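Local coordinates for macrophage migration inhibitory factor (Plasmodium berghei, PDB 2WKB), which belongs to the macrophage migration inhibitory factor family, small alpha/beta proteins that assemble into trimers of identical subunits, at residues S53-C58 / V90-Y96; A26-I30 / L75-K79. All blocks are in the same frame, centred on the assembly; numbering follows the deposited sequence. Where two conformers were deposited one is given.

Interaction 1 (S53-C58 / V90-Y96)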
loop_
_atom_site.group_PDB
_atom_site.type_symbol
_atom_site.label_atom_id
_atom_site.label_comp_id
_atom_site.label_asym_id
_atom_site.label_seq_id
_atom_site.Cartn_x
_atom_site.Cartn_y
_atom_site.Cartn_z
ATOM N N SER E 53 -7.901 -7.908 16.929
ATOM C CA SER E 53 -9.224 -8.335 16.528
ATOM C C SER E 53 -9.431 -8.119 15.041
ATOM O O SER E 53 -9.078 -7.070 14.507
ATOM C CB SER E 53 -10.273 -7.491 17.270
ATOM O OG SER E 53 -11.543 -7.836 16.794
ATOM N N ASN E 54 -10.048 -9.099 14.399
ATOM C CA ASN E 54 -10.453 -9.004 12.982
ATOM C C ASN E 54 -11.892 -8.447 12.881
ATOM O O ASN E 54 -12.511 -8.497 11.839
ATOM C CB ASN E 54 -10.243 -10.404 12.327
ATOM C CG ASN E 54 -10.503 -10.417 10.806
ATOM O OD1 ASN E 54 -9.978 -9.582 9.994
ATOM N ND2 ASN E 54 -11.345 -11.341 10.407
ATOM N N GLU E 55 -12.424 -7.835 13.935
ATOM C CA GLU E 55 -13.746 -7.189 13.868
ATOM C C GLU E 55 -13.705 -5.964 12.882
ATOM O O GLU E 55 -12.617 -5.413 12.637
ATOM C CB GLU E 55 -14.114 -6.650 15.283
ATOM C CG GLU E 55 -15.452 -5.955 15.427
ATOM C CD GLU E 55 -15.713 -5.366 16.838
ATOM O OE1 GLU E 55 -16.721 -4.629 17.009
ATOM O OE2 GLU E 55 -14.903 -5.607 17.764
ATOM N N GLY E 56 -14.871 -5.543 12.381
ATOM C CA GLY E 56 -14.993 -4.406 11.439
ATOM C C GLY E 56 -14.056 -3.245 11.831
ATOM O O GLY E 56 -14.049 -2.787 12.969
ATOM N N TYR E 57 -13.199 -2.849 10.898
ATOM C CA TYR E 57 -12.214 -1.806 11.176
ATOM C C TYR E 57 -11.932 -1.075 9.847
ATOM O O TYR E 57 -11.811 -1.699 8.784
ATOM C CB TYR E 57 -10.942 -2.483 11.703
ATOM C CG TYR E 57 -9.748 -1.512 11.840
ATOM C CD1 TYR E 57 -9.709 -0.565 12.830
ATOM C CD2 TYR E 57 -8.696 -1.580 10.916
ATOM C CE1 TYR E 57 -8.569 0.328 12.926
ATOM C CE2 TYR E 57 -7.598 -0.717 10.979
ATOM C CZ TYR E 57 -7.540 0.217 12.008
ATOM O OH TYR E 57 -6.421 1.093 12.100
ATOM N N CYS E 58 -11.782 0.244 9.931
ATOM C CA CYS E 58 -11.415 1.051 8.772
ATOM C C CYS E 58 -10.154 1.882 9.035
ATOM O O CYS E 58 -10.061 2.573 10.050
ATOM C CB CYS E 58 -12.574 1.966 8.370
ATOM S SG CYS E 58 -14.133 1.106 8.063
ATOM N N VAL E 90 -19.267 0.954 10.797
ATOM C CA VAL E 90 -18.113 0.675 11.658
ATOM C C VAL E 90 -18.267 1.558 12.935
ATOM O O VAL E 90 -18.811 2.673 12.867
ATOM C CB VAL E 90 -16.837 1.000 10.880
ATOM C CG1 VAL E 90 -16.863 2.466 10.471
ATOM C CG2 VAL E 90 -15.554 0.695 11.689
ATOM N N LYS E 91 -17.828 1.041 14.080
ATOM C CA LYS E 91 -17.702 1.826 15.316
ATOM C C LYS E 91 -16.637 2.932 15.113
ATOM O O LYS E 91 -15.528 2.630 14.631
ATOM C CB LYS E 91 -17.140 0.944 16.425
ATOM C CG LYS E 91 -18.084 -0.120 16.978
ATOM C CD LYS E 91 -17.261 -1.048 17.883
ATOM C CE LYS E 91 -17.898 -2.442 17.982
ATOM N NZ LYS E 91 -19.148 -2.394 18.738
ATOM N N PRO E 92 -16.958 4.185 15.476
ATOM C CA PRO E 92 -15.893 5.224 15.416
ATOM C C PRO E 92 -14.577 4.832 16.083
ATOM O O PRO E 92 -13.472 5.149 15.571
ATOM C CB PRO E 92 -16.558 6.467 16.099
ATOM C CG PRO E 92 -17.980 6.336 15.788
ATOM C CD PRO E 92 -18.284 4.783 15.715
ATOM N N ARG E 93 -14.613 4.140 17.218
ATOM C CA ARG E 93 -13.393 3.672 17.773
ATOM C C ARG E 93 -12.585 2.642 16.965
ATOM O O ARG E 93 -11.414 2.404 17.285
ATOM C CB ARG E 93 -13.541 3.190 19.215
ATOM C CG ARG E 93 -14.339 1.814 19.283
ATOM C CD ARG E 93 -14.461 1.227 20.777
ATOM N NE ARG E 93 -13.212 1.265 21.583
ATOM C CZ ARG E 93 -13.145 1.765 22.824
ATOM N NH1 ARG E 93 -14.250 2.316 23.375
ATOM N NH2 ARG E 93 -11.980 1.785 23.494
ATOM N N ARG E 94 -13.180 2.094 15.909
ATOM C CA ARG E 94 -12.385 1.222 14.986
ATOM C C ARG E 94 -12.340 1.894 13.599
ATOM O O ARG E 94 -12.328 1.229 12.543
ATOM C CB ARG E 94 -13.015 -0.145 14.934
ATOM C CG ARG E 94 -12.759 -0.934 16.246
ATOM C CD ARG E 94 -13.201 -2.431 16.232
ATOM N NE ARG E 94 -12.468 -3.263 15.311
ATOM C CZ ARG E 94 -11.310 -3.857 15.589
ATOM N NH1 ARG E 94 -10.740 -3.659 16.786
ATOM N NH2 ARG E 94 -10.710 -4.619 14.696
ATOM N N VAL E 95 -12.290 3.226 13.649
ATOM C CA VAL E 95 -11.881 4.086 12.514
ATOM C C VAL E 95 -10.579 4.757 12.900
ATOM O O VAL E 95 -10.447 5.344 14.012
ATOM C CB VAL E 95 -12.902 5.160 12.196
ATOM C CG1 VAL E 95 -12.445 6.094 11.029
ATOM C CG2 VAL E 95 -14.238 4.466 11.817
ATOM N N TYR E 96 -9.603 4.684 11.997
ATOM C CA TYR E 96 -8.310 5.332 12.297
ATOM C C TYR E 96 -7.948 6.065 11.010
ATOM O O TYR E 96 -8.023 5.481 9.946
ATOM C CB TYR E 96 -7.277 4.259 12.652
ATOM C CG TYR E 96 -5.844 4.737 12.905
ATOM C CD1 TYR E 96 -5.509 5.445 14.050
ATOM C CD2 TYR E 96 -4.812 4.389 12.014
ATOM C CE1 TYR E 96 -4.157 5.850 14.295
ATOM C CE2 TYR E 96 -3.477 4.764 12.249
ATOM C CZ TYR E 96 -3.169 5.527 13.378
ATOM O OH TYR E 96 -1.848 5.918 13.580
HETATM O O HOH W 1 -16.555 -1.814 14.171
#
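R94, just ahead of V95, reaches S53, E55 and G56 in the loop before strand 58-63, and illustrates how one arginine can tie up a run of backbone carbonyls. R94 CB lies in the plane of the Y57 ring, at the edge, 3.9 Å from Y57 CD1. CG and CD run past G56 O, and a bend at chi3 (65°) turns the guanidinium toward the carbonyls of the loop. R94 NE then donates to G56 O at 2.9 Å, within the guanidinium plane. At the tip, R94 NH2 serves two acceptors: E55 O at 2.9 Å and, less straight (132°), S53 O at 3.0 Å; both carbonyls are met from above their planes. NH1 bonds to F50 O, while E55 CB and S53 OG lie over one guanidinium face. S53 OG also accepts from E55 N, an ST turn that shapes the loop.

Beyond R94 the pairing becomes parallel sheet: C58 N donates to R94 O at 2.8 Å, and Y96 N to C58 O. Y57 runs alongside Y96, Y57 OH lying 3.3 Å from Y96 CB, and C58 SG packs on V90 CG1. A water bridges G56 O and K91 N. Four carbonyls thus converge on one cation, which fixes the guanidinium's rotation and orders an irregular loop; their partial negative charge would probably help stabilise the buried positive charge, with E55 OE2 nearby adding to it.

Interaction 2 (A26-I30 / L75-K79); sequences AISNI and LLADK
Helical segments 26-30 and 75-79 run roughly antiparallel, 148° between their directions and 10.0 Å between their axes at closest approach, so that A26 faces K79 and I30 faces L76. L76 occupies the middle of the contact. A chi1 of -175° puts its CG trans to the main-chain N, and from there L76 sends CD1 against 26-30, 3.8 Å from I27 N and 3.9 Å from I27 CG1; CD2 also approaches I27 CG1, and the two side chains cross at a slant.

I30 answers from the other helix. The I30 CD1 methyl comes down on the backbone of 75-79, 3.7 Å from L76 CA and close to L75 O, and also touches K79 CB. At the other end, A26 CB lies 3.5 Å from K79 CG. A bend at chi2 (71°) then carries the lysine's end away from the opposite helix.

I27 continues onto V35 and I38, and L76 onto F99 of strand 95-100: the two helices pack against one face of the sheet, the alpha/beta arrangement of the MIF family. No hydrogen bond joins the segments; methyl and methylene groups hold them by van der Waals contact and the hydrophobic effect, K79 contributing its aliphatic stem.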
loop_
_atom_site.group_PDB
_atom_site.type_symbol
_atom_site.label_atom_id
_atom_site.label_comp_id
_atom_site.label_asym_id
_atom_site.label_seq_id
_atom_site.Cartn_x
_atom_site.Cartn_y
_atom_site.Cartn_z
ATOM N N ALA E 26 -16.202 15.622 0.795
ATOM C CA ALA E 26 -15.768 16.164 2.104
ATOM C C ALA E 26 -14.404 16.810 2.030
ATOM O O ALA E 26 -14.208 17.862 2.635
ATOM C CB ALA E 26 -15.778 15.043 3.241
ATOM N N ILE E 27 -13.452 16.174 1.348
ATOM C CA ILE E 27 -12.077 16.728 1.205
ATOM C C ILE E 27 -12.187 18.094 0.442
ATOM O O ILE E 27 -11.639 19.158 0.860
ATOM C CB ILE E 27 -11.190 15.762 0.419
ATOM C CG1 ILE E 27 -10.901 14.469 1.243
ATOM C CG2 ILE E 27 -9.797 16.441 0.057
ATOM C CD1 ILE E 27 -10.192 13.369 0.443
ATOM N N SER E 28 -12.864 18.058 -0.707
ATOM C CA SER E 28 -12.989 19.284 -1.518
ATOM C C SER E 28 -13.700 20.347 -0.714
ATOM O O SER E 28 -13.292 21.517 -0.752
ATOM C CB SER E 28 -13.866 18.947 -2.769
ATOM O OG SER E 28 -14.044 20.136 -3.553
ATOM N N ASN E 29 -14.765 19.969 -0.015
ATOM C CA ASN E 29 -15.551 20.931 0.743
ATOM C C ASN E 29 -14.674 21.608 1.800
ATOM O O ASN E 29 -14.501 22.846 1.754
ATOM C CB ASN E 29 -16.785 20.283 1.375
ATOM C CG ASN E 29 -17.969 20.188 0.407
ATOM O OD1 ASN E 29 -18.165 21.055 -0.448
ATOM N ND2 ASN E 29 -18.779 19.154 0.568
ATOM N N ILE E 30 -14.086 20.794 2.698
ATOM C CA ILE E 30 -13.220 21.269 3.785
ATOM C C ILE E 30 -12.049 22.106 3.269
ATOM O O ILE E 30 -11.756 23.174 3.842
ATOM C CB ILE E 30 -12.867 20.070 4.770
ATOM C CG1 ILE E 30 -14.164 19.699 5.500
ATOM C CG2 ILE E 30 -11.895 20.502 5.809
ATOM C CD1 ILE E 30 -14.274 18.343 6.130
ATOM N N LEU E 75 -10.956 18.450 11.427
ATOM C CA LEU E 75 -12.228 18.637 10.850
ATOM C C LEU E 75 -12.516 17.575 9.757
ATOM O O LEU E 75 -13.610 17.016 9.696
ATOM C CB LEU E 75 -12.294 20.088 10.261
ATOM C CG LEU E 75 -11.755 21.264 11.127
ATOM C CD1 LEU E 75 -12.835 21.691 12.169
ATOM C CD2 LEU E 75 -10.235 21.093 11.835
ATOM N N LEU E 76 -11.558 17.359 8.864
ATOM C CA LEU E 76 -11.703 16.338 7.789
ATOM C C LEU E 76 -11.801 14.913 8.413
ATOM O O LEU E 76 -12.647 14.104 8.002
ATOM C CB LEU E 76 -10.505 16.418 6.868
ATOM C CG LEU E 76 -10.580 15.499 5.630
ATOM C CD1 LEU E 76 -12.023 15.482 4.800
ATOM C CD2 LEU E 76 -9.402 15.789 4.691
ATOM N N ALA E 77 -10.985 14.639 9.414
ATOM C CA ALA E 77 -11.047 13.305 10.014
ATOM C C ALA E 77 -12.407 13.062 10.682
ATOM O O ALA E 77 -12.942 11.939 10.605
ATOM C CB ALA E 77 -9.812 13.045 11.064
ATOM N N ASP E 78 -12.970 14.101 11.310
ATOM C CA ASP E 78 -14.286 14.024 11.950
ATOM C C ASP E 78 -15.313 13.731 10.838
ATOM O O ASP E 78 -16.109 12.801 10.957
ATOM C CB ASP E 78 -14.567 15.332 12.650
ATOM C CG ASP E 78 -15.905 15.338 13.460
ATOM O OD1 ASP E 78 -16.773 14.466 13.313
ATOM O OD2 ASP E 78 -16.066 16.240 14.290
ATOM N N LYS E 79 -15.245 14.440 9.718
ATOM C CA LYS E 79 -16.232 14.191 8.658
ATOM C C LYS E 79 -16.130 12.796 8.060
ATOM O O LYS E 79 -17.168 12.112 7.769
ATOM C CB LYS E 79 -16.133 15.191 7.527
ATOM C CG LYS E 79 -17.195 14.877 6.453
ATOM C CD LYS E 79 -18.667 15.225 6.990
ATOM C CE LYS E 79 -19.790 15.184 5.873
ATOM N NZ LYS E 79 -21.106 15.464 6.556
#

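The two contacts illustrate how chemistry follows place in an alpha/beta fold. Interaction 1 lies at an end of the sheet, about 15 Å from the chain centre, and orders a loop through directional polar bonds; interaction 2, about 10 Å from that centre, joins two helices by nondirectional apolar packing. Each mixes buried and exposed residues, so both are partly buried. The centres of interactions 1 and 2 are about 19 Å apart. They do not touch, but helix 73-88 links them: residues 75-79 belong to it, while C58 packs on its L84 and L88. Strand 95-100 begins in interaction 1 and also packs against helix 73-88, where A77 meets I97. Both sites also meet the second subunit.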